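Local atomic coordinates of caspase Nc subunit 1 (Drosophila melanogaster, PDB entry 2FP3), a protein that acts as an initiator cysteine protease of the fly apoptotic cascade, helping to activate the caspases that execute cell death. Residues M70-Q75 with L134-N139; V155-I160 with L179-A184. The protein carries 2 engineered substitutions. All blocks are in the same frame, centred on the assembly; numbering follows the deposited sequence.

Contact 1 of 2, residues M70-Q75 with L134-N139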
ATOM      1  N   MET A  70       9.044 -11.185   7.361  1.00 71.23           N
ATOM      2  CA  MET A  70       8.806 -12.599   7.117  1.00 78.13           C
ATOM      3  C   MET A  70       9.456 -13.578   8.081  1.00 74.15           C
ATOM      4  O   MET A  70       9.474 -14.777   7.824  1.00 72.08           O
ATOM      5  CB  MET A  70       9.203 -12.941   5.683  1.00 87.68           C
ATOM      6  CG  MET A  70      10.595 -12.494   5.304  1.00101.84           C
ATOM      7  SD  MET A  70      10.853 -12.681   3.539  1.00110.82           S
ATOM      8  CE  MET A  70      11.132 -14.454   3.438  1.00116.13           C
ATOM      9  N   ASP A  71       9.978 -13.073   9.192  1.00 73.18           N
ATOM     10  CA  ASP A  71      10.608 -13.937  10.184  1.00 75.56           C
ATOM     11  C   ASP A  71      10.118 -13.587  11.578  1.00 78.22           C
ATOM     12  O   ASP A  71      10.091 -12.419  11.969  1.00 76.05           O
ATOM     13  CB  ASP A  71      12.132 -13.818  10.114  1.00 73.37           C
ATOM     14  CG  ASP A  71      12.726 -14.591   8.945  1.00 73.60           C
ATOM     15  OD1 ASP A  71      13.938 -14.435   8.689  1.00 74.96           O
ATOM     16  OD2 ASP A  71      11.993 -15.359   8.287  1.00 72.21           O
ATOM     17  N   TYR A  72       9.732 -14.613  12.327  1.00 81.84           N
ATOM     18  CA  TYR A  72       9.213 -14.427  13.673  1.00 88.02           C
ATOM     19  C   TYR A  72       9.890 -15.371  14.674  1.00 95.13           C
ATOM     20  O   TYR A  72      10.738 -16.178  14.284  1.00 94.06           O
ATOM     21  CB  TYR A  72       7.697 -14.641  13.638  1.00 84.65           C
ATOM     22  CG  TYR A  72       7.010 -13.720  12.655  1.00 81.06           C
ATOM     23  CD1 TYR A  72       6.903 -14.059  11.305  1.00 79.30           C
ATOM     24  CD2 TYR A  72       6.532 -12.472  13.062  1.00 79.23           C
ATOM     25  CE1 TYR A  72       6.341 -13.171  10.383  1.00 76.34           C
ATOM     26  CE2 TYR A  72       5.970 -11.580  12.151  1.00 76.21           C
ATOM     27  CZ  TYR A  72       5.879 -11.933  10.816  1.00 75.62           C
ATOM     28  OH  TYR A  72       5.336 -11.044   9.918  1.00 74.72           O
ATOM     29  N   PRO A  73       9.533 -15.275  15.976  1.00 98.18           N
ATOM     30  CA  PRO A  73      10.088 -16.106  17.046  1.00100.28           C
ATOM     31  C   PRO A  73      10.717 -17.420  16.608  1.00100.57           C
ATOM     32  O   PRO A  73      11.838 -17.736  17.006  1.00107.84           O
ATOM     33  CB  PRO A  73       8.890 -16.300  17.954  1.00102.17           C
ATOM     34  CG  PRO A  73       8.328 -14.919  17.970  1.00 99.80           C
ATOM     35  CD  PRO A  73       8.433 -14.450  16.514  1.00 99.54           C
ATOM     36  N   ASP A  74      10.002 -18.187  15.793  1.00112.06           N
ATOM     37  CA  ASP A  74      10.536 -19.450  15.306  1.00121.35           C
ATOM     38  C   ASP A  74      10.179 -19.670  13.842  1.00113.78           C
ATOM     39  O   ASP A  74       9.189 -19.127  13.346  1.00 98.46           O
ATOM     40  CB  ASP A  74      10.013 -20.613  16.151  1.00142.60           C
ATOM     41  CG  ASP A  74      10.697 -21.926  15.819  1.00170.97           C
ATOM     42  OD1 ASP A  74      11.941 -21.990  15.921  1.00186.83           O
ATOM     43  OD2 ASP A  74       9.992 -22.892  15.458  1.00187.11           O
ATOM     44  N   GLN A  75      10.993 -20.468  13.156  1.00111.86           N
ATOM     45  CA  GLN A  75      10.786 -20.768  11.743  1.00121.94           C
ATOM     46  C   GLN A  75       9.484 -21.528  11.516  1.00127.60           C
ATOM     47  O   GLN A  75       9.430 -22.464  10.716  1.00137.48           O
ATOM     48  CB  GLN A  75      11.961 -21.591  11.203  1.00119.98           C
ATOM     49  NE2 GLN A  75      15.158 -21.212   9.838  1.00 97.39           N
ATOM     50  N   LEU A 134       2.644  -2.519   4.177  1.00 42.53           N
ATOM     51  CA  LEU A 134       3.197  -3.267   5.294  1.00 42.91           C
ATOM     52  C   LEU A 134       2.649  -4.677   5.221  1.00 43.63           C
ATOM     53  O   LEU A 134       1.439  -4.889   5.293  1.00 45.46           O
ATOM     54  CB  LEU A 134       2.808  -2.623   6.626  1.00 40.22           C
ATOM     55  CG  LEU A 134       3.193  -3.383   7.902  1.00 40.59           C
ATOM     56  CD1 LEU A 134       4.708  -3.556   7.968  1.00 39.76           C
ATOM     57  CD2 LEU A 134       2.695  -2.627   9.121  1.00 39.13           C
ATOM     58  N   MET A 135       3.543  -5.643   5.063  1.00 45.66           N
ATOM     59  CA  MET A 135       3.135  -7.036   4.982  1.00 49.59           C
ATOM     60  C   MET A 135       3.681  -7.818   6.162  1.00 51.99           C
ATOM     61  O   MET A 135       4.884  -8.037   6.270  1.00 50.13           O
ATOM     62  CB  MET A 135       3.620  -7.638   3.665  1.00 48.27           C
ATOM     63  CG  MET A 135       2.989  -6.961   2.475  1.00 48.40           C
ATOM     64  SD  MET A 135       3.784  -7.334   0.931  1.00 50.80           S
ATOM     65  CE  MET A 135       5.334  -6.409   1.127  1.00 47.85           C
ATOM     66  N   THR A 136       2.778  -8.222   7.050  1.00 55.44           N
ATOM     67  CA  THR A 136       3.135  -8.982   8.242  1.00 60.85           C
ATOM     68  C   THR A 136       1.903  -9.738   8.747  1.00 65.58           C
ATOM     69  O   THR A 136       0.922  -9.891   8.024  1.00 68.46           O
ATOM     70  CB  THR A 136       3.628  -8.042   9.349  1.00 61.62           C
ATOM     71  OG1 THR A 136       3.986  -8.802  10.510  1.00 60.21           O
ATOM     72  CG2 THR A 136       2.535  -7.060   9.712  1.00 60.38           C
ATOM     73  N   HIS A 137       1.961 -10.216   9.986  1.00 69.97           N
ATOM     74  CA  HIS A 137       0.841 -10.928  10.586  1.00 70.21           C
ATOM     75  C   HIS A 137       0.039  -9.944  11.436  1.00 69.57           C
ATOM     76  O   HIS A 137       0.608  -9.044  12.059  1.00 67.24           O
ATOM     77  CB  HIS A 137       1.343 -12.076  11.465  1.00 73.55           C
ATOM     78  CG  HIS A 137       2.003 -13.183  10.702  1.00 78.18           C
ATOM     79  ND1 HIS A 137       1.416 -13.789   9.612  1.00 80.59           N
ATOM     80  CD2 HIS A 137       3.180 -13.824  10.898  1.00 80.09           C
ATOM     81  CE1 HIS A 137       2.201 -14.757   9.171  1.00 81.23           C
ATOM     82  NE2 HIS A 137       3.278 -14.799   9.934  1.00 81.50           N
ATOM     83  N   GLY A 138      -1.279 -10.117  11.458  1.00 73.83           N
ATOM     84  CA  GLY A 138      -2.131  -9.232  12.235  1.00 81.27           C
ATOM     85  C   GLY A 138      -2.995  -9.962  13.246  1.00 90.28           C
ATOM     86  O   GLY A 138      -3.476 -11.067  12.991  1.00 86.28           O
ATOM     87  N   ASN A 139      -3.203  -9.334  14.399  1.00100.09           N
ATOM     88  CA  ASN A 139      -4.004  -9.930  15.463  1.00113.61           C
ATOM     89  C   ASN A 139      -5.171  -9.007  15.834  1.00115.06           C
ATOM     90  O   ASN A 139      -5.073  -7.786  15.696  1.00116.31           O
ATOM     91  CB  ASN A 139      -3.109 -10.192  16.678  1.00125.04           C
ATOM     92  CG  ASN A 139      -3.728 -11.156  17.666  1.00133.83           C
ATOM     93  OD1 ASN A 139      -4.238 -12.211  17.285  1.00139.17           O
ATOM     94  ND2 ASN A 139      -3.673 -10.809  18.946  1.00138.95           N
TER

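Contact 2 of 2, residues V155-I160 with L179-A184. Engineered in segment 179-184: Ala-184 (natural residue Cys).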
ATOM      1  N   VAL A 155       1.647  -3.806  17.968  1.00 70.80           N
ATOM      2  CA  VAL A 155       1.268  -2.397  18.061  1.00 70.20           C
ATOM      3  C   VAL A 155      -0.150  -2.201  17.543  1.00 66.30           C
ATOM      4  O   VAL A 155      -0.608  -2.950  16.679  1.00 65.05           O
ATOM      5  CB  VAL A 155       2.182  -1.509  17.190  1.00 72.24           C
ATOM      6  CG1 VAL A 155       1.886  -0.044  17.450  1.00 76.28           C
ATOM      7  CG2 VAL A 155       3.629  -1.823  17.457  1.00 76.77           C
ATOM      8  N   ASP A 156      -0.841  -1.191  18.069  1.00 66.53           N
ATOM      9  CA  ASP A 156      -2.192  -0.883  17.616  1.00 68.36           C
ATOM     10  C   ASP A 156      -2.056  -0.283  16.227  1.00 65.69           C
ATOM     11  O   ASP A 156      -1.333   0.694  16.041  1.00 62.56           O
ATOM     12  CB  ASP A 156      -2.865   0.152  18.526  1.00 76.94           C
ATOM     13  CG  ASP A 156      -3.540  -0.468  19.732  1.00 86.18           C
ATOM     14  OD1 ASP A 156      -4.216   0.274  20.476  1.00 92.00           O
ATOM     15  OD2 ASP A 156      -3.403  -1.690  19.941  1.00 93.33           O
ATOM     16  N   MET A 157      -2.741  -0.856  15.248  1.00 63.23           N
ATOM     17  CA  MET A 157      -2.652  -0.313  13.905  1.00 62.75           C
ATOM     18  C   MET A 157      -3.046   1.158  13.945  1.00 59.55           C
ATOM     19  O   MET A 157      -2.636   1.953  13.101  1.00 60.70           O
ATOM     20  CB  MET A 157      -3.557  -1.079  12.950  1.00 66.31           C
ATOM     21  CG  MET A 157      -3.277  -0.736  11.510  1.00 71.14           C
ATOM     22  SD  MET A 157      -3.739  -2.055  10.420  1.00 76.53           S
ATOM     23  CE  MET A 157      -5.478  -1.655  10.149  1.00 78.05           C
ATOM     24  N   GLN A 158      -3.847   1.514  14.937  1.00 57.87           N
ATOM     25  CA  GLN A 158      -4.263   2.894  15.105  1.00 58.33           C
ATOM     26  C   GLN A 158      -2.998   3.744  15.228  1.00 53.89           C
ATOM     27  O   GLN A 158      -2.899   4.811  14.635  1.00 50.70           O
ATOM     28  CB  GLN A 158      -5.106   3.039  16.375  1.00 60.58           C
ATOM     29  CG  GLN A 158      -6.548   3.441  16.139  1.00 71.66           C
ATOM     30  CD  GLN A 158      -6.679   4.816  15.515  1.00 76.84           C
ATOM     31  OE1 GLN A 158      -6.411   5.000  14.329  1.00 80.07           O
ATOM     32  NE2 GLN A 158      -7.088   5.795  16.317  1.00 80.50           N
ATOM     33  N   LYS A 159      -2.039   3.260  16.009  1.00 53.09           N
ATOM     34  CA  LYS A 159      -0.780   3.969  16.207  1.00 58.25           C
ATOM     35  C   LYS A 159      -0.209   4.295  14.833  1.00 54.61           C
ATOM     36  O   LYS A 159       0.045   5.455  14.512  1.00 53.87           O
ATOM     37  CB  LYS A 159       0.211   3.092  16.984  1.00 67.39           C
ATOM     38  CG  LYS A 159       1.539   3.766  17.340  1.00 80.29           C
ATOM     39  CD  LYS A 159       1.459   4.583  18.633  1.00 90.30           C
ATOM     40  CE  LYS A 159       0.526   5.785  18.519  1.00 96.18           C
ATOM     41  NZ  LYS A 159       0.465   6.577  19.783  1.00 98.84           N
ATOM     42  N   ILE A 160      -0.026   3.255  14.027  1.00 49.13           N
ATOM     43  CA  ILE A 160       0.502   3.404  12.687  1.00 45.78           C
ATOM     44  C   ILE A 160      -0.269   4.451  11.870  1.00 45.07           C
ATOM     45  O   ILE A 160       0.334   5.353  11.296  1.00 44.96           O
ATOM     46  CB  ILE A 160       0.476   2.056  11.951  1.00 44.03           C
ATOM     47  CG1 ILE A 160       1.248   1.023  12.766  1.00 41.40           C
ATOM     48  CG2 ILE A 160       1.092   2.198  10.569  1.00 39.95           C
ATOM     49  CD1 ILE A 160       1.301  -0.355  12.131  1.00 42.54           C
ATOM     50  N   LEU A 179      -2.336   3.657   2.453  1.00 32.23           N
ATOM     51  CA  LEU A 179      -1.741   2.778   3.455  1.00 32.88           C
ATOM     52  C   LEU A 179      -2.316   1.378   3.254  1.00 35.68           C
ATOM     53  O   LEU A 179      -3.516   1.172   3.404  1.00 35.33           O
ATOM     54  CB  LEU A 179      -2.064   3.302   4.855  1.00 31.20           C
ATOM     55  CG  LEU A 179      -1.813   4.800   5.085  1.00 33.06           C
ATOM     56  CD1 LEU A 179      -2.265   5.196   6.485  1.00 32.12           C
ATOM     57  CD2 LEU A 179      -0.340   5.128   4.894  1.00 27.74           C
ATOM     58  N   MET A 180      -1.459   0.420   2.912  1.00 38.94           N
ATOM     59  CA  MET A 180      -1.908  -0.946   2.643  1.00 44.67           C
ATOM     60  C   MET A 180      -1.399  -2.019   3.594  1.00 43.47           C
ATOM     61  O   MET A 180      -0.193  -2.176   3.781  1.00 42.68           O
ATOM     62  CB  MET A 180      -1.522  -1.351   1.219  1.00 48.70           C
ATOM     63  CG  MET A 180      -2.071  -0.447   0.143  1.00 57.10           C
ATOM     64  SD  MET A 180      -1.809  -1.136  -1.505  1.00 63.73           S
ATOM     65  CE  MET A 180      -3.230  -2.240  -1.639  1.00 63.96           C
ATOM     66  N   PHE A 181      -2.336  -2.762   4.175  1.00 43.86           N
ATOM     67  CA  PHE A 181      -2.020  -3.850   5.095  1.00 45.85           C
ATOM     68  C   PHE A 181      -2.703  -5.110   4.565  1.00 48.23           C
ATOM     69  O   PHE A 181      -3.709  -5.553   5.104  1.00 46.91           O
ATOM     70  CB  PHE A 181      -2.549  -3.536   6.486  1.00 42.41           C
ATOM     71  CG  PHE A 181      -2.193  -2.172   6.968  1.00 43.65           C
ATOM     72  CD1 PHE A 181      -2.992  -1.075   6.649  1.00 43.76           C
ATOM     73  CD2 PHE A 181      -1.064  -1.972   7.749  1.00 42.61           C
ATOM     74  CE1 PHE A 181      -2.674   0.200   7.101  1.00 40.82           C
ATOM     75  CE2 PHE A 181      -0.738  -0.698   8.204  1.00 43.66           C
ATOM     76  CZ  PHE A 181      -1.547   0.388   7.880  1.00 41.84           C
ATOM     77  N   PRO A 182      -2.159  -5.694   3.491  1.00 49.51           N
ATOM     78  CA  PRO A 182      -2.722  -6.902   2.878  1.00 57.13           C
ATOM     79  C   PRO A 182      -2.881  -8.117   3.798  1.00 67.58           C
ATOM     80  O   PRO A 182      -3.506  -9.109   3.427  1.00 69.96           O
ATOM     81  CB  PRO A 182      -1.783  -7.161   1.698  1.00 53.31           C
ATOM     82  CG  PRO A 182      -0.487  -6.537   2.139  1.00 49.15           C
ATOM     83  CD  PRO A 182      -0.931  -5.267   2.798  1.00 48.13           C
ATOM     84  N   PHE A 183      -2.329  -8.038   5.000  1.00 78.51           N
ATOM     85  CA  PHE A 183      -2.438  -9.141   5.938  1.00 89.05           C
ATOM     86  C   PHE A 183      -2.977  -8.626   7.263  1.00 91.31           C
ATOM     87  O   PHE A 183      -2.216  -8.344   8.190  1.00 88.30           O
ATOM     88  CB  PHE A 183      -1.069  -9.784   6.133  1.00102.89           C
ATOM     89  CG  PHE A 183      -0.507 -10.397   4.883  1.00120.19           C
ATOM     90  CD1 PHE A 183      -0.919 -11.657   4.464  1.00127.86           C
ATOM     91  CD2 PHE A 183       0.430  -9.709   4.116  1.00127.56           C
ATOM     92  CE1 PHE A 183      -0.407 -12.226   3.300  1.00134.24           C
ATOM     93  CE2 PHE A 183       0.947 -10.268   2.950  1.00133.94           C
ATOM     94  CZ  PHE A 183       0.527 -11.529   2.541  1.00135.84           C
ATOM     95  N   ALA A 184      -4.298  -8.499   7.338  1.00 85.63           N
ATOM     96  CA  ALA A 184      -4.956  -8.011   8.545  1.00 88.30           C
ATOM     97  C   ALA A 184      -5.875  -9.070   9.151  1.00 94.72           C
ATOM     98  O   ALA A 184      -5.844 -10.238   8.757  1.00104.64           O
ATOM     99  CB  ALA A 184      -5.749  -6.743   8.227  1.00 67.92           C
TER

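Contact 1 of 2, residues M70-Q75 with L134-N139
Tyr-72 reaches from the loop after strand 62-68 to Thr-136 and His-137, where strand 130-139 is interrupted between two extended pieces. Its CB points toward the strand, and CG stands anti to its own carbonyl carbon (chi1 -57°), which directs the ring at Thr-136 and His-137. Farther out, CD1 comes within 3.8 Å of His-137 CD2, and CE1 draws nearer, 3.3 Å from that same carbon and 3.5 Å from His-137 NE2. Across the ring from CE1, CE2 lies 3.8 Å from Thr-136 OG1, while CZ is 3.3 Å from His-137 CD2. Thus the imidazole places its CD2 over one face of the phenol, 3.2 Å above the plane and displaced toward the rim. The two ring planes are inclined at 39°, a slanted aromatic pair that is neither a stack nor a T. At the tip, OH gives its proton to Thr-136 OG1 over 2.7 Å, the acceptor lying at the edge of the phenol ring and in its plane. The threonine oxygen is also hydrogen-bonded to Glu-148 O on strand 146-148, so the buried hydroxyl is held by two bonds, and with its proton directed to that carbonyl it can receive the tyrosine's. His-137, the active-site histidine by similarity, has its NE2 hydrogen-bonded to Arg-77 O farther along the loop that carries Tyr-72. With the phenol against its CD2 and a carbonyl at NE2, the imidazole is probably limited in its rotation, consistent with Tyr-72 helping to orient this probable catalytic histidine.

Contact 2 of 2, residues V155-I160 with L179-A184
Segment 155-160 passes from a weakly bonded strand at about 155-156 into the first turn of helix 157-162, whereas 179-184 starts on strand 177-181 and continues into a loop. The backbones stay well apart: Met-157 and Phe-181 have their CA atoms 9.5 Å from each other, as do Ile-160 and Leu-179. Side chains bridge the distance, and Phe-181 is the meeting point, its CB directed toward the helix. Met-157 approaches from above the ring. Its CG lies anti to the backbone N (chi1 -168°), which carries the chain out from the helix start, and SD then settles over the middle of the Phe-181 ring, 3.7 Å from the centroid and only 9° off the normal. The sulfur is therefore nearly equidistant from the ring carbons, with Met-157 SD 3.8 Å from Phe-181 CD2. Ile-160, one helical turn on, comes in at the rim: its CG2 branch meets Phe-181 CE2 at 4.2 Å, near the ring plane, and the isoleucine and phenylalanine side chains run alongside each other, antiparallel. Face and edge of one phenyl are thus taken by two residues one turn apart on the same short helix. Val-235 on strand 233-237 also touches the ring, while Phe-112 of helix 108-119 packs on Ile-160. The result is a face-on Met-aromatic contact in the hydrophobic layer between helix and central sheet of the caspase fold, a few residues before Ala-184, the engineered residue at the inferred active-site cysteine position.

From the N terminus, the chain leaves strand 62-68 through loop 70-75, and contact 1 closes when it returns, 59 residues later, along strand 130-139. Contact 2 opens only after that, at 155-160, and closes at 179-184; the two loops are in series, neither nested nor crossed. They meet in the sheet, where strands 130-139 and 177-181 run side by side in parallel: Leu-134 N probably bonds to Met-180 O, and Met-135 CG packs on Pro-182 CG. Contact 1 ties a loop to the histidine-bearing strand, contact 2 a short helix to the strand leading to position 184, so each includes one active-site position, the histidine by similarity and engineered position 184 by inference.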